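Local structure of leucine aminopeptidase 2, chloroplastic (Streptomyces sp. BC16019, 5LHJ) at residues 57-61 with 62-66; 68-72 with 73-77; 87-90 with 91-94; 120-124 with 125-129; 159-162 with 163-166. The protein takes part in the maturation of bottromycin and, as an M17-family metalloaminopeptidase, probably removes N-terminal amino acids from peptides with the help of manganese. One frame throughout, in Å; residues are numbered along the deposited sequence.

Contact 1: 57-61 with 62-66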
loop_
_atom_site.group_PDB
_atom_site.type_symbol
_atom_site.label_atom_id
_atom_site.label_comp_id
_atom_site.label_asym_id
_atom_site.label_seq_id
_atom_site.Cartn_x
_atom_site.Cartn_y
_atom_site.Cartn_z
ATOM N N GLY A 57 -20.110 34.345 -30.757
ATOM C CA GLY A 57 -20.258 32.903 -30.846
ATOM C C GLY A 57 -21.459 32.328 -30.127
ATOM O O GLY A 57 -21.494 31.125 -29.860
ATOM N N PHE A 58 -22.454 33.158 -29.820
ATOM C CA PHE A 58 -23.660 32.650 -29.179
ATOM C C PHE A 58 -24.388 31.734 -30.153
ATOM O O PHE A 58 -24.758 32.174 -31.246
ATOM C CB PHE A 58 -24.605 33.769 -28.740
ATOM C CG PHE A 58 -25.789 33.264 -27.950
ATOM C CD1 PHE A 58 -25.649 32.948 -26.599
ATOM C CD2 PHE A 58 -27.026 33.067 -28.560
ATOM C CE1 PHE A 58 -26.723 32.459 -25.869
ATOM C CE2 PHE A 58 -28.107 32.574 -27.833
ATOM C CZ PHE A 58 -27.952 32.275 -26.485
ATOM N N VAL A 59 -24.571 30.471 -29.756
ATOM C CA VAL A 59 -25.325 29.486 -30.543
ATOM C C VAL A 59 -26.399 28.764 -29.698
ATOM O O VAL A 59 -26.868 27.672 -30.063
ATOM C CB VAL A 59 -24.380 28.474 -31.237
ATOM C CG1 VAL A 59 -23.470 29.181 -32.238
ATOM C CG2 VAL A 59 -23.556 27.693 -30.220
ATOM N N ALA A 60 -26.793 29.392 -28.585
ATOM C CA ALA A 60 -27.809 28.875 -27.682
ATOM C C ALA A 60 -27.526 27.489 -27.086
ATOM O O ALA A 60 -28.465 26.743 -26.813
ATOM C CB ALA A 60 -29.168 28.906 -28.362
ATOM N N ARG A 61 -26.254 27.157 -26.842
ATOM C CA ARG A 61 -25.914 25.925 -26.102
ATOM C C ARG A 61 -26.461 26.057 -24.681
ATOM O O ARG A 61 -26.372 27.132 -24.110
ATOM C CB ARG A 61 -24.404 25.687 -26.015
ATOM C CG ARG A 61 -23.721 25.373 -27.331
ATOM C CD ARG A 61 -22.252 24.951 -27.167
ATOM N NE ARG A 61 -21.351 26.094 -26.932
ATOM C CZ ARG A 61 -21.014 26.589 -25.734
ATOM N NH1 ARG A 61 -21.475 26.060 -24.598
ATOM N NH2 ARG A 61 -20.194 27.634 -25.666
ATOM N N PRO A 62 -27.023 24.977 -24.104
ATOM C CA PRO A 62 -27.579 25.088 -22.742
ATOM C C PRO A 62 -26.597 25.669 -21.732
ATOM O O PRO A 62 -25.477 25.185 -21.616
ATOM C CB PRO A 62 -27.926 23.638 -22.395
ATOM C CG PRO A 62 -28.270 23.048 -23.714
ATOM C CD PRO A 62 -27.273 23.640 -24.670
ATOM N N GLY A 63 -27.000 26.738 -21.056
ATOM C CA GLY A 63 -26.125 27.420 -20.100
ATOM C C GLY A 63 -25.037 28.341 -20.659
ATOM O O GLY A 63 -24.314 28.955 -19.872
ATOM N N GLN A 64 -24.907 28.454 -21.987
ATOM C CA GLN A 64 -23.987 29.423 -22.593
ATOM C C GLN A 64 -24.534 30.817 -22.343
ATOM O O GLN A 64 -25.714 31.057 -22.574
ATOM C CB GLN A 64 -23.876 29.212 -24.099
ATOM C CG GLN A 64 -22.944 30.186 -24.805
ATOM C CD GLN A 64 -22.935 30.015 -26.309
ATOM O OE1 GLN A 64 -23.900 29.530 -26.905
ATOM N NE2 GLN A 64 -21.842 30.446 -26.942
ATOM N N VAL A 65 -23.676 31.733 -21.907
ATOM C CA VAL A 65 -24.101 33.098 -21.627
ATOM C C VAL A 65 -23.220 34.079 -22.378
ATOM O O VAL A 65 -22.002 34.006 -22.274
ATOM C CB VAL A 65 -24.030 33.404 -20.123
ATOM C CG1 VAL A 65 -24.386 34.860 -19.856
ATOM C CG2 VAL A 65 -24.956 32.467 -19.364
ATOM N N VAL A 66 -23.845 35.005 -23.104
ATOM C CA VAL A 66 -23.135 36.137 -23.720
ATOM C C VAL A 66 -23.804 37.443 -23.300
ATOM O O VAL A 66 -24.986 37.645 -23.574
ATOM C CB VAL A 66 -23.105 36.023 -25.250
ATOM C CG1 VAL A 66 -22.380 37.218 -25.859
ATOM C CG2 VAL A 66 -22.412 34.728 -25.661
#

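Contact 2: 68-72 with 73-77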
loop_
_atom_site.group_PDB
_atom_site.type_symbol
_atom_site.label_atom_id
_atom_site.label_comp_id
_atom_site.label_asym_id
_atom_site.label_seq_id
_atom_site.Cartn_x
_atom_site.Cartn_y
_atom_site.Cartn_z
ATOM N N GLU A 68 -24.295 41.592 -23.273
ATOM C CA GLU A 68 -24.201 42.720 -24.204
ATOM C C GLU A 68 -24.913 43.936 -23.636
ATOM O O GLU A 68 -25.710 43.799 -22.715
ATOM C CB GLU A 68 -24.837 42.346 -25.531
ATOM C CG GLU A 68 -26.336 42.110 -25.457
ATOM C CD GLU A 68 -26.902 41.559 -26.739
ATOM O OE1 GLU A 68 -26.207 40.764 -27.414
ATOM O OE2 GLU A 68 -28.037 41.934 -27.076
ATOM N N PRO A 69 -24.633 45.123 -24.186
ATOM C CA PRO A 69 -25.421 46.286 -23.787
ATOM C C PRO A 69 -26.900 46.151 -24.145
ATOM O O PRO A 69 -27.243 45.542 -25.160
ATOM C CB PRO A 69 -24.790 47.444 -24.575
ATOM C CG PRO A 69 -23.432 46.985 -24.954
ATOM C CD PRO A 69 -23.487 45.488 -25.049
ATOM N N SER A 70 -27.761 46.707 -23.295
ATOM C CA SER A 70 -29.184 46.827 -23.591
ATOM C C SER A 70 -29.382 47.739 -24.812
ATOM O O SER A 70 -28.480 48.480 -25.174
ATOM C CB SER A 70 -29.917 47.404 -22.385
ATOM O OG SER A 70 -29.448 48.708 -22.091
ATOM N N ALA A 71 -30.564 47.691 -25.423
ATOM C CA ALA A 71 -30.841 48.477 -26.639
ATOM C C ALA A 71 -30.591 49.979 -26.441
ATOM O O ALA A 71 -29.991 50.623 -27.308
ATOM C CB ALA A 71 -32.262 48.235 -27.120
ATOM N N ASP A 72 -31.014 50.514 -25.291
ATOM C CA ASP A 72 -30.812 51.942 -24.959
ATOM C C ASP A 72 -29.412 52.291 -24.411
ATOM O O ASP A 72 -29.127 53.458 -24.139
ATOM C CB ASP A 72 -31.918 52.455 -24.004
ATOM C CG ASP A 72 -31.872 51.822 -22.604
ATOM O OD1 ASP A 72 -30.956 51.027 -22.300
ATOM O OD2 ASP A 72 -32.784 52.118 -21.798
ATOM N N GLY A 73 -28.553 51.286 -24.231
ATOM C CA GLY A 73 -27.191 51.496 -23.755
ATOM C C GLY A 73 -27.028 51.793 -22.272
ATOM O O GLY A 73 -25.921 52.103 -21.843
ATOM N N ARG A 74 -28.098 51.678 -21.481
ATOM C CA ARG A 74 -28.066 52.018 -20.048
ATOM C C ARG A 74 -27.852 50.825 -19.109
ATOM O O ARG A 74 -27.566 51.025 -17.927
ATOM C CB ARG A 74 -29.374 52.706 -19.647
ATOM C CG ARG A 74 -29.624 54.012 -20.376
ATOM C CD ARG A 74 -30.947 54.619 -19.950
ATOM N NE ARG A 74 -31.209 55.887 -20.634
ATOM C CZ ARG A 74 -32.334 56.597 -20.522
ATOM N NH1 ARG A 74 -33.338 56.180 -19.744
ATOM N NH2 ARG A 74 -32.458 57.737 -21.192
ATOM N N ALA A 75 -27.993 49.604 -19.628
ATOM C CA ALA A 75 -27.994 48.390 -18.803
ATOM C C ALA A 75 -27.381 47.209 -19.566
ATOM O O ALA A 75 -26.736 47.408 -20.594
ATOM C CB ALA A 75 -29.419 48.086 -18.360
ATOM N N VAL A 76 -27.571 45.992 -19.053
ATOM C CA VAL A 76 -26.941 44.790 -19.613
ATOM C C VAL A 76 -28.022 43.757 -19.933
ATOM O O VAL A 76 -28.995 43.604 -19.182
ATOM C CB VAL A 76 -25.931 44.196 -18.601
ATOM C CG1 VAL A 76 -25.385 42.838 -19.050
ATOM C CG2 VAL A 76 -24.800 45.182 -18.328
ATOM N N VAL A 77 -27.843 43.065 -21.056
ATOM C CA VAL A 77 -28.664 41.920 -21.430
ATOM C C VAL A 77 -27.758 40.692 -21.472
ATOM O O VAL A 77 -26.649 40.757 -22.006
ATOM C CB VAL A 77 -29.360 42.140 -22.792
ATOM C CG1 VAL A 77 -29.920 40.835 -23.362
ATOM C CG2 VAL A 77 -30.464 43.185 -22.659
#

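Contact 3: 87-90 with 91-94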
loop_
_atom_site.group_PDB
_atom_site.type_symbol
_atom_site.label_atom_id
_atom_site.label_comp_id
_atom_site.label_asym_id
_atom_site.label_seq_id
_atom_site.Cartn_x
_atom_site.Cartn_y
_atom_site.Cartn_z
ATOM N N SER A 87 -35.732 19.262 -27.161
ATOM C CA SER A 87 -35.007 18.449 -26.175
ATOM C C SER A 87 -34.959 19.049 -24.761
ATOM O O SER A 87 -34.517 18.374 -23.827
ATOM C CB SER A 87 -33.583 18.169 -26.665
ATOM O OG SER A 87 -32.846 19.365 -26.807
ATOM N N ALA A 88 -35.401 20.298 -24.599
ATOM C CA ALA A 88 -35.282 20.990 -23.314
ATOM C C ALA A 88 -36.156 20.351 -22.245
ATOM O O ALA A 88 -37.260 19.902 -22.527
ATOM C CB ALA A 88 -35.630 22.466 -23.466
ATOM N N THR A 89 -35.633 20.305 -21.022
ATOM C CA THR A 89 -36.336 19.776 -19.853
ATOM C C THR A 89 -36.334 20.835 -18.763
ATOM O O THR A 89 -35.708 21.876 -18.914
ATOM C CB THR A 89 -35.609 18.550 -19.292
ATOM O OG1 THR A 89 -34.301 18.941 -18.838
ATOM C CG2 THR A 89 -35.492 17.458 -20.361
ATOM N N ALA A 90 -37.010 20.556 -17.653
ATOM C CA ALA A 90 -36.939 21.425 -16.478
ATOM C C ALA A 90 -35.489 21.628 -16.002
ATOM O O ALA A 90 -35.123 22.722 -15.577
ATOM C CB ALA A 90 -37.811 20.880 -15.350
ATOM N N ALA A 91 -34.656 20.587 -16.110
ATOM C CA ALA A 91 -33.244 20.679 -15.726
ATOM C C ALA A 91 -32.474 21.688 -16.594
ATOM O O ALA A 91 -31.556 22.346 -16.111
ATOM C CB ALA A 91 -32.578 19.303 -15.787
ATOM N N THR A 92 -32.840 21.788 -17.873
ATOM C CA THR A 92 -32.288 22.806 -18.759
ATOM C C THR A 92 -32.523 24.203 -18.195
ATOM O O THR A 92 -31.604 25.024 -18.156
ATOM C CB THR A 92 -32.910 22.750 -20.165
ATOM O OG1 THR A 92 -32.935 21.391 -20.634
ATOM C CG2 THR A 92 -32.115 23.607 -21.143
ATOM N N PHE A 93 -33.756 24.464 -17.759
ATOM C CA PHE A 93 -34.110 25.766 -17.180
ATOM C C PHE A 93 -33.423 26.037 -15.849
ATOM O O PHE A 93 -32.995 27.157 -15.576
ATOM C CB PHE A 93 -35.634 25.907 -17.068
ATOM C CG PHE A 93 -36.282 26.162 -18.390
ATOM C CD1 PHE A 93 -36.682 25.107 -19.195
ATOM C CD2 PHE A 93 -36.443 27.458 -18.861
ATOM C CE1 PHE A 93 -37.242 25.337 -20.444
ATOM C CE2 PHE A 93 -37.005 27.700 -20.106
ATOM C CZ PHE A 93 -37.406 26.637 -20.896
ATOM N N ARG A 94 -33.308 25.003 -15.027
ATOM C CA ARG A 94 -32.647 25.119 -13.739
ATOM C C ARG A 94 -31.178 25.495 -13.951
ATOM O O ARG A 94 -30.664 26.446 -13.354
ATOM C CB ARG A 94 -32.805 23.794 -12.960
ATOM C CG ARG A 94 -32.669 23.924 -11.471
ATOM C CD ARG A 94 -32.882 22.603 -10.754
ATOM N NE ARG A 94 -34.282 22.174 -10.699
ATOM C CZ ARG A 94 -34.833 21.175 -11.398
ATOM N NH1 ARG A 94 -34.136 20.421 -12.269
ATOM N NH2 ARG A 94 -36.115 20.914 -11.211
#

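Contact 4: 120-124 with 125-129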
loop_
_atom_site.group_PDB
_atom_site.type_symbol
_atom_site.label_atom_id
_atom_site.label_comp_id
_atom_site.label_asym_id
_atom_site.label_seq_id
_atom_site.Cartn_x
_atom_site.Cartn_y
_atom_site.Cartn_z
ATOM N N SER A 120 -40.638 24.930 -26.020
ATOM C CA SER A 120 -40.315 23.594 -25.512
ATOM C C SER A 120 -41.577 22.918 -25.004
ATOM O O SER A 120 -42.624 23.553 -24.868
ATOM C CB SER A 120 -39.253 23.635 -24.397
ATOM O OG SER A 120 -39.805 24.077 -23.169
ATOM N N GLY A 121 -41.462 21.627 -24.710
ATOM C CA GLY A 121 -42.528 20.874 -24.061
ATOM C C GLY A 121 -42.660 21.078 -22.555
ATOM O O GLY A 121 -43.535 20.469 -21.941
ATOM N N VAL A 122 -41.817 21.926 -21.953
ATOM C CA VAL A 122 -41.858 22.171 -20.512
ATOM C C VAL A 122 -42.963 23.199 -20.236
ATOM O O VAL A 122 -42.857 24.336 -20.698
ATOM C CB VAL A 122 -40.520 22.706 -19.959
ATOM C CG1 VAL A 122 -40.585 22.852 -18.438
ATOM C CG2 VAL A 122 -39.362 21.782 -20.344
ATOM N N PRO A 123 -44.016 22.809 -19.493
ATOM C CA PRO A 123 -45.112 23.746 -19.217
ATOM C C PRO A 123 -44.675 24.963 -18.408
ATOM O O PRO A 123 -43.681 24.888 -17.667
ATOM C CB PRO A 123 -46.114 22.912 -18.412
ATOM C CG PRO A 123 -45.757 21.495 -18.664
ATOM C CD PRO A 123 -44.278 21.482 -18.901
ATOM N N ALA A 124 -45.425 26.060 -18.543
ATOM C CA ALA A 124 -45.057 27.347 -17.944
ATOM C C ALA A 124 -44.772 27.270 -16.438
ATOM O O ALA A 124 -43.800 27.868 -15.960
ATOM C CB ALA A 124 -46.135 28.390 -18.213
ATOM N N ALA A 125 -45.616 26.554 -15.696
ATOM C CA ALA A 125 -45.417 26.401 -14.250
ATOM C C ALA A 125 -44.116 25.661 -13.921
ATOM O O ALA A 125 -43.412 26.033 -12.976
ATOM C CB ALA A 125 -46.590 25.684 -13.607
ATOM N N GLU A 126 -43.808 24.627 -14.697
ATOM C CA GLU A 126 -42.567 23.861 -14.517
ATOM C C GLU A 126 -41.342 24.712 -14.861
ATOM O O GLU A 126 -40.320 24.647 -14.168
ATOM C CB GLU A 126 -42.579 22.569 -15.347
ATOM C CG GLU A 126 -43.278 21.385 -14.682
ATOM C CD GLU A 126 -44.741 21.645 -14.327
ATOM O OE1 GLU A 126 -45.522 22.066 -15.210
ATOM O OE2 GLU A 126 -45.119 21.429 -13.152
ATOM N N ARG A 127 -41.448 25.529 -15.908
ATOM C CA ARG A 127 -40.365 26.478 -16.247
ATOM C C ARG A 127 -40.114 27.459 -15.109
ATOM O O ARG A 127 -38.966 27.665 -14.695
ATOM C CB ARG A 127 -40.684 27.253 -17.530
ATOM C CG ARG A 127 -40.745 26.369 -18.768
ATOM C CD ARG A 127 -40.732 27.162 -20.065
ATOM N NE ARG A 127 -41.676 28.274 -20.126
ATOM C CZ ARG A 127 -42.866 28.281 -20.735
ATOM N NH1 ARG A 127 -43.373 27.199 -21.318
ATOM N NH2 ARG A 127 -43.582 29.395 -20.730
ATOM N N ALA A 128 -41.193 28.044 -14.584
ATOM C CA ALA A 128 -41.081 29.049 -13.519
ATOM C C ALA A 128 -40.461 28.470 -12.239
ATOM O O ALA A 128 -39.585 29.089 -11.631
ATOM C CB ALA A 128 -42.442 29.686 -13.227
ATOM N N ARG A 129 -40.916 27.284 -11.852
ATOM C CA ARG A 129 -40.404 26.599 -10.658
ATOM C C ARG A 129 -38.904 26.307 -10.791
ATOM O O ARG A 129 -38.122 26.576 -9.862
ATOM C CB ARG A 129 -41.194 25.309 -10.411
ATOM C CG ARG A 129 -40.927 24.638 -9.064
ATOM C CD ARG A 129 -41.740 23.353 -8.878
ATOM N NE ARG A 129 -43.164 23.615 -9.046
ATOM C CZ ARG A 129 -43.929 23.271 -10.098
ATOM N NH1 ARG A 129 -43.462 22.562 -11.135
ATOM N NH2 ARG A 129 -45.213 23.632 -10.110
#

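Contact 5: 159-162 with 163-166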
loop_
_atom_site.group_PDB
_atom_site.type_symbol
_atom_site.label_atom_id
_atom_site.label_comp_id
_atom_site.label_asym_id
_atom_site.label_seq_id
_atom_site.Cartn_x
_atom_site.Cartn_y
_atom_site.Cartn_z
ATOM N N VAL A 159 -37.866 36.841 -10.871
ATOM C CA VAL A 159 -38.229 35.862 -11.888
ATOM C C VAL A 159 -39.518 36.346 -12.549
ATOM O O VAL A 159 -40.549 36.454 -11.871
ATOM C CB VAL A 159 -38.434 34.455 -11.287
ATOM C CG1 VAL A 159 -38.774 33.440 -12.381
ATOM C CG2 VAL A 159 -37.176 34.004 -10.550
ATOM N N ALA A 160 -39.442 36.652 -13.848
ATOM C CA ALA A 160 -40.601 37.124 -14.621
ATOM C C ALA A 160 -41.444 35.946 -15.113
ATOM O O ALA A 160 -40.938 35.043 -15.782
ATOM C CB ALA A 160 -40.152 37.988 -15.794
ATOM N N THR A 161 -42.725 35.952 -14.752
ATOM C CA THR A 161 -43.685 34.919 -15.146
ATOM C C THR A 161 -45.014 35.226 -14.459
ATOM O O THR A 161 -45.008 35.748 -13.347
ATOM C CB THR A 161 -43.248 33.485 -14.745
ATOM O OG1 THR A 161 -44.285 32.537 -15.039
ATOM C CG2 THR A 161 -42.888 33.388 -13.256
ATOM N N PRO A 162 -46.150 34.903 -15.112
ATOM C CA PRO A 162 -47.422 34.909 -14.364
ATOM C C PRO A 162 -47.566 33.772 -13.331
ATOM O O PRO A 162 -48.471 33.835 -12.500
ATOM C CB PRO A 162 -48.485 34.775 -15.467
ATOM C CG PRO A 162 -47.773 34.168 -16.621
ATOM C CD PRO A 162 -46.335 34.578 -16.539
ATOM N N GLU A 163 -46.702 32.752 -13.384
ATOM C CA GLU A 163 -46.804 31.575 -12.517
ATOM C C GLU A 163 -46.201 31.834 -11.133
ATOM O O GLU A 163 -45.189 31.235 -10.750
ATOM C CB GLU A 163 -46.122 30.372 -13.178
ATOM C CG GLU A 163 -46.691 29.990 -14.544
ATOM C CD GLU A 163 -48.073 29.366 -14.487
ATOM O OE1 GLU A 163 -48.469 28.806 -13.448
ATOM O OE2 GLU A 163 -48.783 29.433 -15.503
ATOM N N ARG A 164 -46.849 32.698 -10.360
ATOM C CA ARG A 164 -46.283 33.139 -9.081
ATOM C C ARG A 164 -46.249 32.039 -8.025
ATOM O O ARG A 164 -45.316 31.984 -7.234
ATOM C CB ARG A 164 -47.024 34.369 -8.528
ATOM C CG ARG A 164 -47.149 35.545 -9.487
ATOM C CD ARG A 164 -45.881 35.871 -10.281
ATOM N NE ARG A 164 -44.731 36.125 -9.408
ATOM C CZ ARG A 164 -43.466 36.254 -9.823
ATOM N NH1 ARG A 164 -42.507 36.468 -8.930
ATOM N NH2 ARG A 164 -43.147 36.166 -11.112
ATOM N N ARG A 165 -47.250 31.159 -8.024
ATOM C CA ARG A 165 -47.275 30.016 -7.105
ATOM C C ARG A 165 -46.051 29.126 -7.356
ATOM O O ARG A 165 -45.366 28.733 -6.411
ATOM C CB ARG A 165 -48.583 29.221 -7.271
ATOM C CG ARG A 165 -48.640 27.849 -6.612
ATOM C CD ARG A 165 -48.972 27.925 -5.144
ATOM N NE ARG A 165 -50.388 28.220 -4.914
ATOM C CZ ARG A 165 -50.942 28.385 -3.709
ATOM N NH1 ARG A 165 -50.204 28.289 -2.597
ATOM N NH2 ARG A 165 -52.244 28.654 -3.618
ATOM N N ALA A 166 -45.788 28.827 -8.627
ATOM C CA ALA A 166 -44.630 27.995 -9.008
ATOM C C ALA A 166 -43.298 28.628 -8.587
ATOM O O ALA A 166 -42.401 27.924 -8.130
ATOM C CB ALA A 166 -44.637 27.733 -10.505
HETATM O O HOH W 1 -39.637 37.373 -8.702
#

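Contact 1: 57-61 with 62-66
Between Arg61 and Gln64 the chain makes a type II beta turn, closed by Gln64 N donating to Arg61 O at 2.9 Å, and this brings the start of strand 65-69 back alongside the loop that leaves helix 51-55. Gln64 carries most of the contact. With CG anti to the backbone N (chi1 180°) and the chain extended beyond it, the amide is driven straight into the loop. There both ends of the amide find backbone partners. Gln64 NE2 gives a hydrogen bond to Gly57 O over 3.0 Å; the carbonyl is met from above its plane, although the oxygen lies close to the plane of the glutamine amide. Gln64 OE1 accepts from Val59 N at 3.1 Å, and more weakly from Arg61 N at 3.3 Å. Arg61, bent at CD, folds its guanidinium over the same amide: the two planes are stacked 28° apart, with Gln64 CD above one guanidinium face near the rim. Phe58 comes in from another direction. Its CD1 edge touches Val66 CG2 at 3.8 Å, and CE1 of the same ring approaches Gln64 O. Gly57, with positive phi, closes the preceding helix in a Schellman motif, so the carbonyl that receives Gln64 NE2 belongs to the residue that ends the helix, just beyond its last turn. With NE2 on one carbonyl and OE1 on two N-H groups, the pattern fits one orientation of the amide and probably restrains it, and a single uncharged side chain ties the irregular helix-to-strand connection to the turn that follows it.

Contact 2: 68-72 with 73-77
Ser70 stands at the neck of the beta hairpin formed by strands 65-69 and 76-81, where a type I turn from Ser70 to Gly73 leads the chain round. Its CB rests against Ala75 O at 3.7 Å, the same oxygen that accepts a hydrogen bond from Ser70 N. Beyond CB, the hydroxyl is tucked between the backbone N and carbonyl carbon (chi1 62°), a position that aims OG into the loop. There OG accepts from Ala75 N at 3.0 Å and donates to Asp72 OD1 at 2.8 Å, so that it links the far limb to the turn. Farther from the turn, Glu68 and Val77 form an antiparallel hydrogen-bonded pair whose side chains run alongside each other, Glu68 CG lying 4.0 Å from Val77 CB. Pro69 and Val76 both pack on Phe52 of a second subunit, and Gly73 O is hydrogen-bonded to Arg55 of that subunit, which places the hairpin end at a subunit interface. Asp72 OD1 takes two donors from different directions: Ser70 OG nearly in line with its C-O bond, and Arg74 N, 3.0 Å away, from 50° above the carboxylate plane.

Contact 3: 87-90 with 91-94
Thr89 and Thr92 set their side chains at about a right angle to each other where the chain enters helix 90-102. Thr92 reaches back to the residue at the N-cap: its OG1 accepts from Thr89 N at 2.9 Å, with an N-H...O angle of 178°. The torsion explains the reach, since OG1 is anti to the carbonyl carbon (chi1 -47°) and is thereby turned toward the start of the helix. Thr89 directs its own hydroxyl toward the first turn, where OG1 lies 3.5 Å from Ala91 CB and 3.3 Å from Thr92 OG1. Phe93 is placed differently, with an edge of its ring rather than a face against Thr89 O; that oxygen is 3.4 Å from CD1, near the ring plane. The same carbonyl accepts weak bonds from Thr92 N and Phe93 N, while the regular helical pattern is established by Arg94 N donating to Ala90 O at 3.0 Å. Arg94 bends at CD and brings one guanidinium face over Ala90 O, but its main polar partner is Glu133, to which NE makes a salt bridge. The Phe93 ring also packs on helix 124-139, against Ala130 and Val131, inside the N-terminal domain. By accepting the backbone N-H of the N-cap residue, a threonine three residues after the N-cap supplies the N3-to-N-cap half of a capping box, a characteristic device at helix N-termini.

Contact 4: 120-124 with 125-129
Helix 124-139 begins here, with Pro123 at the N-cap and an ST turn just ahead of it, in which Ser120 OG accepts from Val122 N at 3.2 Å. As a proline, Pro123 has no side-chain hydroxyl or carboxylate with which to cap the first turn, and the prominent side-chain bond runs instead from the helix back to the incoming loop. Arg127 makes it. Its chain is bent at CD (chi3 -49°), doubling back so that NH1 donates to Val122 O over 3.0 Å, nearly in line with the carbonyl bond. The flat group then lies across the first helical residue, with Ala124 CA over the centre of one guanidinium face, 3.6 Å above the plane. The aliphatic part is used as well: Arg127 CG touches Val122 CG1 at 3.5 Å, and the same methyl meets Glu126 CB at 3.7 Å. Glu126 curls at CG and sets OE1 beside the proline ring, 3.4 Å from Pro123 CB. Its other oxygen forms a salt bridge with Arg129 NH1 at 2.8 Å: OE2 lies near the guanidinium plane of Arg129, whereas NH1 stands above the carboxylate plane of Glu126. Backbone bonds from Arg127 N to Pro123 O and from Ala128 N to Ala124 O start the regular helix. Arg127 NE donates to Ala115 O, so this buried cation is held by two carbonyls of the loop leading into the helix. The positive group, near a helix end whose dipole would disfavour it, is probably made tolerable by these carbonyls, which probably also limit its rotation.

Contact 5: 159-162 with 163-166
Hydrogen bonds from the Arg164 guanidinium dominate the link between the end of strand 156-159 and the start of helix 164-185. One nitrogen, NH2, donates to two carbonyls of the incoming loop: Val159 O at 2.7 Å, with an essentially straight N-H...O angle of 179°, and Thr161 O at 2.9 Å. Both oxygens lie in the guanidinium plane, and the second bond uses a lone pair of the Thr161 carbonyl. The side chain gets there by folding at both CG and CD (chi2 -43°, chi3 -56°), which turns its edge back toward the loop rather than out along the helix. A water adds a bridge at the same edge, accepting from Arg164 NH1 at 3.0 Å and from Val159 N at 2.9 Å.

A second set of polar contacts shapes the corner before the helix. Thr161 OG1, which is anti to the backbone N of its own residue, accepts from Glu163 N at 2.9 Å. Arg164 N is weakly bonded to Pro162 O, which closes an inverse gamma turn centred on Glu163, the residue at the N-cap.

Van der Waals touches complete the corner. Thr161 CG2 lies 3.5 Å from Arg164 NH2, and Glu163 CB and CG rest against Thr161 OG1, the two side chains crossing at about a right angle. Thr161 and Glu163 also pack on Ala128 of helix 124-139. With both N-H groups of NH2 engaged in one plane and NH1 bound to water, the guanidinium is probably restrained from twisting, and its charge is probably compensated in part by the two carbonyl dipoles, which tie the loop to the first turn.

All five contacts are short-range and follow one another along the chain, beginning in the N-terminal domain and lying away from the manganese-binding residues. Contacts 1 and 2 share strand 65-69, an outermost strand of the five-stranded mixed sheet within this chain, yet their centres are about 18 Å apart. Contacts 3, 4 and 5 each open a helix and form a connected row: 3 and 4 are about 9 Å apart between centres and touch through Phe93 and Arg127, while 4 and 5, about 10 Å apart between centres, meet through Ala125 and Ala166. Contact 5 starts at the end of strand 156-159, the sheet's other outermost strand. Turns and helix starts are thus distributed round one sheet, with contact 2 reaching a neighbouring subunit.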